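Thioredoxin Reductase (Burkholderia cenocepacia, PDB 4F82) is probably a thiol-specific peroxidase of the peroxiredoxin family, Prx5 subfamily, that reduces hydrogen peroxide and organic hydroperoxides to water and alcohols. Local coordinates at residues F22-D27 with D93-G98; K48-F53 with E85-S90. One frame throughout, in Å; residues are numbered along the deposited sequence.

Interaction 1: F22-D27 with D93-G98; sequences FEFIDD and DAFVMG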
loop_
_atom_site.group_PDB
_atom_site.type_symbol
_atom_site.label_atom_id
_atom_site.label_comp_id
_atom_site.label_asym_id
_atom_site.label_seq_id
_atom_site.Cartn_x
_atom_site.Cartn_y
_atom_site.Cartn_z
ATOM N N PHE A 22 9.850 7.212 -5.160
ATOM C CA PHE A 22 8.893 7.983 -5.947
ATOM C C PHE A 22 8.106 8.956 -5.058
ATOM O O PHE A 22 7.645 8.610 -3.945
ATOM C CB PHE A 22 7.869 7.040 -6.670
ATOM C CG PHE A 22 8.450 6.178 -7.780
ATOM C CD1 PHE A 22 8.151 6.440 -9.118
ATOM C CD2 PHE A 22 9.255 5.075 -7.492
ATOM C CE1 PHE A 22 8.693 5.636 -10.154
ATOM C CE2 PHE A 22 9.799 4.257 -8.545
ATOM C CZ PHE A 22 9.507 4.529 -9.852
ATOM N N GLU A 23 7.897 10.163 -5.572
ATOM C CA GLU A 23 7.009 11.141 -4.920
ATOM C C GLU A 23 5.912 11.556 -5.880
ATOM O O GLU A 23 6.170 11.873 -7.055
ATOM C CB GLU A 23 7.795 12.364 -4.445
ATOM C CG GLU A 23 6.917 13.438 -3.818
ATOM C CD GLU A 23 7.689 14.665 -3.426
ATOM O OE1 GLU A 23 8.737 14.959 -4.071
ATOM O OE2 GLU A 23 7.227 15.358 -2.487
ATOM N N PHE A 24 4.672 11.539 -5.387
ATOM C CA PHE A 24 3.535 11.876 -6.229
ATOM C C PHE A 24 3.459 13.393 -6.299
ATOM O O PHE A 24 3.415 14.049 -5.254
ATOM C CB PHE A 24 2.256 11.286 -5.620
ATOM C CG PHE A 24 1.045 11.379 -6.524
ATOM C CD1 PHE A 24 0.678 10.295 -7.326
ATOM C CD2 PHE A 24 0.284 12.550 -6.584
ATOM C CE1 PHE A 24 -0.448 10.355 -8.179
ATOM C CE2 PHE A 24 -0.843 12.631 -7.431
ATOM C CZ PHE A 24 -1.222 11.518 -8.220
ATOM N N ILE A 25 3.473 13.956 -7.510
ATOM C CA ILE A 25 3.508 15.399 -7.677
ATOM C C ILE A 25 2.233 15.834 -8.402
ATOM O O ILE A 25 2.021 15.436 -9.544
ATOM C CB ILE A 25 4.699 15.831 -8.562
ATOM C CG1 ILE A 25 6.048 15.351 -8.001
ATOM C CG2 ILE A 25 4.697 17.335 -8.739
ATOM C CD1 ILE A 25 6.327 15.787 -6.572
ATOM N N ASP A 26 1.381 16.634 -7.774
ATOM C CA ASP A 26 0.089 16.929 -8.403
ATOM C C ASP A 26 0.001 18.311 -9.074
ATOM O O ASP A 26 -0.852 18.536 -9.928
ATOM C CB ASP A 26 -1.073 16.684 -7.419
ATOM C CG ASP A 26 -1.112 17.705 -6.298
ATOM O OD1 ASP A 26 -1.161 18.912 -6.587
ATOM O OD2 ASP A 26 -1.094 17.311 -5.121
ATOM N N ASP A 27 0.862 19.238 -8.677
ATOM C CA ASP A 27 0.929 20.526 -9.364
ATOM C C ASP A 27 1.875 20.362 -10.559
ATOM O O ASP A 27 2.661 19.413 -10.614
ATOM C CB ASP A 27 1.401 21.643 -8.418
ATOM C CG ASP A 27 2.615 21.242 -7.594
ATOM O OD1 ASP A 27 2.645 20.092 -7.112
ATOM O OD2 ASP A 27 3.535 22.073 -7.423
ATOM N N ASP A 93 3.429 2.473 -2.357
ATOM C CA ASP A 93 3.658 3.081 -3.673
ATOM C C ASP A 93 3.284 4.590 -3.660
ATOM O O ASP A 93 2.673 5.071 -2.690
ATOM C CB ASP A 93 2.811 2.334 -4.712
ATOM C CG ASP A 93 1.322 2.458 -4.432
ATOM O OD1 ASP A 93 0.705 1.489 -3.871
ATOM O OD2 ASP A 93 0.773 3.549 -4.773
ATOM N N ALA A 94 3.634 5.341 -4.717
ATOM C CA ALA A 94 3.379 6.790 -4.703
ATOM C C ALA A 94 1.940 7.222 -4.836
ATOM O O ALA A 94 1.608 8.325 -4.442
ATOM C CB ALA A 94 4.244 7.543 -5.765
ATOM N N PHE A 95 1.072 6.401 -5.435
ATOM C CA PHE A 95 -0.353 6.783 -5.515
ATOM C C PHE A 95 -0.971 6.838 -4.126
ATOM O O PHE A 95 -1.715 7.767 -3.785
ATOM C CB PHE A 95 -1.135 5.809 -6.426
ATOM C CG PHE A 95 -0.689 5.886 -7.855
ATOM C CD1 PHE A 95 -1.191 6.863 -8.684
ATOM C CD2 PHE A 95 0.268 5.008 -8.349
ATOM C CE1 PHE A 95 -0.754 6.979 -10.024
ATOM C CE2 PHE A 95 0.714 5.099 -9.685
ATOM C CZ PHE A 95 0.214 6.090 -10.513
ATOM N N VAL A 96 -0.680 5.820 -3.332
ATOM C CA VAL A 96 -1.148 5.772 -1.950
ATOM C C VAL A 96 -0.511 6.908 -1.101
ATOM O O VAL A 96 -1.226 7.628 -0.381
ATOM C CB VAL A 96 -0.940 4.358 -1.351
ATOM C CG1 VAL A 96 -1.190 4.365 0.166
ATOM C CG2 VAL A 96 -1.869 3.333 -2.067
ATOM N N MET A 97 0.801 7.103 -1.232
ATOM C CA MET A 97 1.491 8.187 -0.492
ATOM C C MET A 97 0.980 9.562 -0.888
ATOM O O MET A 97 0.823 10.429 -0.038
ATOM C CB MET A 97 3.002 8.128 -0.690
ATOM C CG MET A 97 3.624 6.887 -0.071
ATOM S SD MET A 97 3.579 6.879 1.753
ATOM C CE MET A 97 5.036 7.910 2.093
ATOM N N GLY A 98 0.689 9.737 -2.174
ATOM C CA GLY A 98 0.073 10.959 -2.652
ATOM C C GLY A 98 -1.273 11.259 -1.999
ATOM O O GLY A 98 -1.498 12.350 -1.499
#

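Interaction 2: K48-F53 with E85-S90; sequences KRVVIF and EIWCVS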
loop_
_atom_site.group_PDB
_atom_site.type_symbol
_atom_site.label_atom_id
_atom_site.label_comp_id
_atom_site.label_asym_id
_atom_site.label_seq_id
_atom_site.Cartn_x
_atom_site.Cartn_y
_atom_site.Cartn_z
ATOM N N LYS A 48 22.178 18.970 1.068
ATOM C CA LYS A 48 21.084 19.342 1.959
ATOM C C LYS A 48 21.233 18.768 3.345
ATOM O O LYS A 48 21.976 17.786 3.562
ATOM C CB LYS A 48 19.767 18.814 1.401
ATOM C CG LYS A 48 19.553 19.131 -0.037
ATOM C CD LYS A 48 18.178 18.625 -0.447
ATOM C CE LYS A 48 17.852 18.993 -1.892
ATOM N NZ LYS A 48 16.745 18.109 -2.443
ATOM N N ARG A 49 20.511 19.370 4.288
ATOM C CA ARG A 49 20.374 18.780 5.594
ATOM C C ARG A 49 18.908 18.290 5.695
ATOM O O ARG A 49 17.983 19.093 5.601
ATOM C CB ARG A 49 20.744 19.835 6.624
ATOM C CG ARG A 49 20.751 19.341 8.020
ATOM C CD ARG A 49 21.508 20.330 8.915
ATOM N NE ARG A 49 21.219 20.013 10.298
ATOM C CZ ARG A 49 21.897 19.110 11.001
ATOM N NH1 ARG A 49 22.925 18.476 10.439
ATOM N NH2 ARG A 49 21.565 18.857 12.264
ATOM N N VAL A 50 18.723 16.970 5.844
ATOM C CA VAL A 50 17.417 16.301 5.651
ATOM C C VAL A 50 17.034 15.438 6.858
ATOM O O VAL A 50 17.825 14.630 7.312
ATOM C CB VAL A 50 17.476 15.380 4.412
ATOM C CG1 VAL A 50 16.146 14.598 4.191
ATOM C CG2 VAL A 50 17.838 16.175 3.176
ATOM N N VAL A 51 15.828 15.610 7.378
ATOM C CA VAL A 51 15.300 14.651 8.338
ATOM C C VAL A 51 14.489 13.621 7.584
ATOM O O VAL A 51 13.582 13.988 6.833
ATOM C CB VAL A 51 14.339 15.322 9.382
ATOM C CG1 VAL A 51 13.634 14.242 10.232
ATOM C CG2 VAL A 51 15.086 16.340 10.276
ATOM N N ILE A 52 14.799 12.340 7.777
ATOM C CA ILE A 52 13.983 11.264 7.210
ATOM C C ILE A 52 13.364 10.466 8.331
ATOM O O ILE A 52 14.098 9.961 9.198
ATOM C CB ILE A 52 14.833 10.300 6.369
ATOM C CG1 ILE A 52 15.556 11.066 5.247
ATOM C CG2 ILE A 52 13.956 9.224 5.759
ATOM C CD1 ILE A 52 16.602 10.177 4.480
ATOM N N PHE A 53 12.025 10.368 8.356
ATOM C CA PHE A 53 11.402 9.441 9.303
ATOM C C PHE A 53 10.662 8.367 8.482
ATOM O O PHE A 53 9.971 8.680 7.506
ATOM C CB PHE A 53 10.520 10.152 10.364
ATOM C CG PHE A 53 9.279 10.802 9.813
ATOM C CD1 PHE A 53 8.022 10.164 9.902
ATOM C CD2 PHE A 53 9.344 12.035 9.190
ATOM C CE1 PHE A 53 6.856 10.782 9.399
ATOM C CE2 PHE A 53 8.172 12.648 8.670
ATOM C CZ PHE A 53 6.934 12.024 8.765
ATOM N N GLU A 85 14.929 19.765 4.193
ATOM C CA GLU A 85 13.758 18.931 3.873
ATOM C C GLU A 85 13.394 17.924 4.945
ATOM O O GLU A 85 14.270 17.379 5.651
ATOM C CB GLU A 85 13.938 18.187 2.546
ATOM C CG GLU A 85 14.172 19.150 1.375
ATOM C CD GLU A 85 14.351 18.448 0.044
ATOM O OE1 GLU A 85 14.653 19.147 -0.947
ATOM O OE2 GLU A 85 14.208 17.200 -0.026
ATOM N N ILE A 86 12.097 17.649 5.035
ATOM C CA ILE A 86 11.616 16.561 5.899
ATOM C C ILE A 86 10.938 15.518 5.017
ATOM O O ILE A 86 9.984 15.828 4.307
ATOM C CB ILE A 86 10.597 17.058 6.928
ATOM C CG1 ILE A 86 11.199 18.105 7.871
ATOM C CG2 ILE A 86 10.105 15.903 7.777
ATOM C CD1 ILE A 86 10.101 19.033 8.540
ATOM N N TRP A 87 11.439 14.289 5.024
ATOM C CA TRP A 87 10.798 13.227 4.249
ATOM C C TRP A 87 10.089 12.219 5.141
ATOM O O TRP A 87 10.580 11.846 6.199
ATOM C CB TRP A 87 11.840 12.433 3.483
ATOM C CG TRP A 87 12.715 13.181 2.518
ATOM C CD1 TRP A 87 12.754 14.529 2.233
ATOM C CD2 TRP A 87 13.729 12.567 1.751
ATOM N NE1 TRP A 87 13.747 14.782 1.279
ATOM C CE2 TRP A 87 14.370 13.586 0.988
ATOM C CE3 TRP A 87 14.162 11.228 1.627
ATOM C CZ2 TRP A 87 15.399 13.300 0.077
ATOM C CZ3 TRP A 87 15.204 10.947 0.733
ATOM C CH2 TRP A 87 15.806 11.986 -0.032
ATOM N N CYS A 88 8.927 11.777 4.715
ATOM C CA CYS A 88 8.309 10.590 5.318
ATOM C C CYS A 88 8.545 9.404 4.376
ATOM O O CYS A 88 8.076 9.400 3.231
ATOM C CB CYS A 88 6.819 10.804 5.527
ATOM S SG CYS A 88 5.955 9.290 6.091
ATOM N N VAL A 89 9.268 8.392 4.841
ATOM C CA VAL A 89 9.499 7.230 3.991
ATOM C C VAL A 89 8.610 6.058 4.411
ATOM O O VAL A 89 8.487 5.762 5.596
ATOM C CB VAL A 89 10.963 6.797 4.034
ATOM C CG1 VAL A 89 11.134 5.441 3.374
ATOM C CG2 VAL A 89 11.846 7.853 3.334
ATOM N N SER A 90 7.947 5.402 3.463
ATOM C CA SER A 90 7.169 4.230 3.836
ATOM C C SER A 90 7.219 3.249 2.706
ATOM O O SER A 90 7.416 3.640 1.543
ATOM C CB SER A 90 5.694 4.597 4.132
ATOM O OG SER A 90 4.944 3.455 4.590
#

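Interaction 1: F22-D27 with D93-G98
Phe-24 sets its CB against the first turn of the helix that starts at Ala-94, 3.7 Å from Gly-98 CA and 3.3 Å from Ala-94 O. With CG anti to the backbone N (chi1 -171°), the ring runs on past the helix backbone to Phe-95. There CE1 of Phe-24 lies 3.6 Å from CD1 of Phe-95, which sits at the edge of the Phe-24 ring, and the ring planes are inclined at 65°. Two residues earlier on the strand, Phe-22 CB meets Ala-94 CB at 3.8 Å, while the Phe-22 ring turns away from the helix. Gly-98 has no side chain to face the strand, so Gly-98 CA can lie 5.1 Å from Phe-24 CA.

Behind this layer, Asp-93 is the N-cap: its OD2 takes a nearly straight bond from Val-96 N (3.1 Å, 168°), arriving from above the carboxylate plane. The other oxygen, OD1, forms a salt bridge with Arg-138 of the second subunit, and Phe-95 packs on Thr-60 of that subunit. Pro-36 of strand 35-40 touches both Ala-94 and Phe-95. No hydrogen bond joins these segments; apolar packing holds them, while the Asp-93 carboxylate caps the helix and reaches the other subunit.

Interaction 2: K48-F53 with E85-S90
Glu-85 OE2 is gripped twice: by Trp-87 NE1 at 2.8 Å through its anti lone pair, almost in the indole plane, and by Arg-111. Glu-85 OE1 takes a salt bridge from Lys-48 NZ at 2.8 Å, the ammonium coming from above the carboxylate plane, and Gln-44 O holds the same nitrogen. Two positive partners would be expected to favour the ionised carboxylate, while the indole bond and the packing on Val-50 together help to set the ring's rotation. Val-50 CG1 rests over the face of that indole, 3.7 Å from the centroid of the Trp-87 five-membered ring, and Ile-52 lies alongside Trp-87, its CG1 near CE3.

Beneath these side chains the two strands run parallel, flanking helix 61-80 in sequence as a beta-alpha-beta unit of the thioredoxin-like fold. Val-51 and Phe-53 each donate N-H and accept with O, bonding to Glu-85 O, Trp-87 N, Trp-87 O and Val-89 N in turn; Glu-85 N to Arg-49 O is weak.

On the face bearing Val-51 and Ile-86, Phe-53 has CG between its backbone N and carbonyl carbon (chi1 67°), which lays its ring across the neighbouring strand. Cys-88 CA sits over one face, 4.1 Å from the Phe-53 ring centroid, and Ile-86 CG2 stands at the edge, 3.9 Å from Phe-53 CE2. Tyr-71 of the connecting helix stacks on the same ring.

In the fold
The centres of the two contacts lie about 15 Å apart, interaction 2 about 5 Å from the centre of the chain and interaction 1 about 13 Å from it. In sequence order strand 20-25 comes first, then strands 49-55 and 85-90, then helix 94-103, so both segments of interaction 2 fall between those of interaction 1. Strand 111-114 pairs with both 85-90 and 20-25, carrying one mixed sheet from the core to the outer contact. Met-97 bridges them directly, Met-97 CE lying 3.6 Å from Cys-88 O. Interaction 2 forms part of the sheet's buried centre, near the predicted active-site Cys-63, whose side chain is about 7 Å from that of Cys-88; interaction 1 borders the second subunit.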